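Local coordinates for centrosomal protein of 104 kDa (Homo sapiens, PDB 5LPH) that binds tubulin through its TOG domain and is required for ciliogenesis and for the structural integrity of the ciliary tip, at residues T121-I124 and P125-L129. Sequence-based numbering, arbitrary orientation.
Sequences TQYI and PKHKL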
loop_
_atom_site.group_PDB
_atom_site.type_symbol
_atom_site.label_atom_id
_atom_site.label_comp_id
_atom_site.label_asym_id
_atom_site.label_seq_id
_atom_site.Cartn_x
_atom_site.Cartn_y
_atom_site.Cartn_z
ATOM N N THR A 121 -5.280 11.004 -9.334
ATOM C CA THR A 121 -6.624 11.608 -9.260
ATOM C C THR A 121 -6.864 12.807 -10.190
ATOM O O THR A 121 -8.017 13.132 -10.475
ATOM C CB THR A 121 -6.900 11.988 -7.768
ATOM O OG1 THR A 121 -6.924 10.785 -6.993
ATOM C CG2 THR A 121 -8.201 12.787 -7.484
ATOM N N GLN A 122 -5.802 13.460 -10.661
ATOM C CA GLN A 122 -5.944 14.676 -11.482
ATOM C C GLN A 122 -5.268 14.583 -12.852
ATOM O O GLN A 122 -5.902 14.858 -13.867
ATOM C CB GLN A 122 -5.422 15.895 -10.716
ATOM C CG GLN A 122 -6.008 16.039 -9.315
ATOM C CD GLN A 122 -5.673 17.373 -8.670
ATOM O OE1 GLN A 122 -4.940 17.433 -7.677
ATOM N NE2 GLN A 122 -6.195 18.454 -9.242
ATOM N N TYR A 123 -3.992 14.206 -12.873
ATOM C CA TYR A 123 -3.193 14.142 -14.106
ATOM C C TYR A 123 -3.694 13.070 -15.068
ATOM O O TYR A 123 -3.901 13.345 -16.248
ATOM C CB TYR A 123 -1.732 13.872 -13.741
ATOM C CG TYR A 123 -0.717 13.835 -14.871
ATOM C CD1 TYR A 123 -0.080 14.998 -15.310
ATOM C CD2 TYR A 123 -0.332 12.624 -15.445
ATOM C CE1 TYR A 123 0.882 14.959 -16.312
ATOM C CE2 TYR A 123 0.627 12.576 -16.445
ATOM C CZ TYR A 123 1.231 13.744 -16.876
ATOM O OH TYR A 123 2.188 13.680 -17.867
ATOM N N ILE A 124 -3.865 11.850 -14.566
ATOM C CA ILE A 124 -4.317 10.727 -15.402
ATOM C C ILE A 124 -5.694 10.981 -16.064
ATOM O O ILE A 124 -5.805 10.842 -17.281
ATOM C CB ILE A 124 -4.250 9.374 -14.644
ATOM C CG1 ILE A 124 -2.786 8.911 -14.575
ATOM C CG2 ILE A 124 -5.117 8.309 -15.318
ATOM C CD1 ILE A 124 -2.526 7.735 -13.651
ATOM N N PRO A 125 -6.730 11.348 -15.275
ATOM C CA PRO A 125 -8.027 11.712 -15.886
ATOM C C PRO A 125 -8.025 12.972 -16.774
ATOM O O PRO A 125 -8.781 13.022 -17.744
ATOM C CB PRO A 125 -8.962 11.895 -14.677
ATOM C CG PRO A 125 -8.075 11.980 -13.485
ATOM C CD PRO A 125 -6.850 11.187 -13.814
ATOM N N LYS A 126 -7.192 13.963 -16.455
ATOM C CA LYS A 126 -7.054 15.170 -17.293
ATOM C C LYS A 126 -6.608 14.852 -18.720
ATOM O O LYS A 126 -7.144 15.408 -19.675
ATOM C CB LYS A 126 -6.071 16.163 -16.654
ATOM C CG LYS A 126 -5.718 17.386 -17.498
ATOM C CD LYS A 126 -5.335 18.566 -16.615
ATOM C CE LYS A 126 -4.959 19.800 -17.418
ATOM N NZ LYS A 126 -3.487 19.950 -17.566
ATOM N N HIS A 127 -5.630 13.957 -18.852
ATOM C CA HIS A 127 -5.064 13.597 -20.153
ATOM C C HIS A 127 -5.637 12.294 -20.726
ATOM O O HIS A 127 -5.138 11.798 -21.740
ATOM C CB HIS A 127 -3.539 13.515 -20.044
ATOM C CG HIS A 127 -2.898 14.802 -19.632
ATOM N ND1 HIS A 127 -2.823 15.894 -20.466
ATOM C CD2 HIS A 127 -2.305 15.172 -18.473
ATOM C CE1 HIS A 127 -2.211 16.884 -19.840
ATOM N NE2 HIS A 127 -1.886 16.472 -18.628
ATOM N N LYS A 128 -6.672 11.751 -20.075
ATOM C CA LYS A 128 -7.371 10.541 -20.516
ATOM C C LYS A 128 -6.417 9.367 -20.758
ATOM O O LYS A 128 -6.492 8.689 -21.789
ATOM C CB LYS A 128 -8.217 10.837 -21.759
ATOM C CG LYS A 128 -9.165 12.021 -21.600
ATOM C CD LYS A 128 -10.238 12.021 -22.691
ATOM C CE LYS A 128 -10.654 13.416 -23.171
ATOM N NZ LYS A 128 -11.978 13.866 -22.630
ATOM N N LEU A 129 -5.512 9.146 -19.805
ATOM C CA LEU A 129 -4.558 8.037 -19.879
ATOM C C LEU A 129 -5.239 6.760 -19.403
ATOM O O LEU A 129 -6.292 6.801 -18.765
ATOM C CB LEU A 129 -3.273 8.322 -19.074
ATOM C CG LEU A 129 -2.171 9.175 -19.749
ATOM C CD1 LEU A 129 -2.814 10.365 -20.430
ATOM C CD2 LEU A 129 -0.974 9.628 -18.904
#
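Lys126 N and His127 N bond back to Gln122 O and Tyr123 O as helix 106-126 runs out, and a Schellman motif closes it: Leu129 N reaches Ile124 O at 3.1 Å, nearly straight at 168°, while Lys128, the C-prime residue with positive phi, gives a weak bond from its N to Pro125 O. Pro125 kinks this last turn, since its nitrogen has no hydrogen to give to the turn before; its ring carbon CG lies beside Thr121 O, 3.2 Å away. Because Pro125 follows Ile124 directly, the peptide link brings Pro125 CD to 3.3 Å from Ile124 CB, a close approach.

Among the side chains, Tyr123 and His127, four residues apart, form a T-shaped pair in which the imidazole turns its edge to a face of the phenol ring, the planes inclined at 65° and the centroids 4.9 Å apart. Tyr123 CG stands anti to the backbone N (chi1 -177°), which lets the ring come within reach of the imidazole, and the phenol OH is held by a hydrogen bond to Leu86 O. Lys126 CG covers the centre of one imidazole face. Leu129, the residue after the positive-phi Lys128, brings CD2 obliquely to Tyr123 CE2 at 4.2 Å.

In this all-helical HEAT-repeat array of the TOG domain, the helix end is wedged between its neighbours: Tyr123 and His127 pack on helix 83-100, whereas Ile124 also meets Glu133, Thr134 and Cys137 of helix 131-147. His127 CD2 sits 3.8 Å above the plane of the Tyr123 ring, nearer its border than its centre, and lies 3.9 Å from Tyr123 CE1.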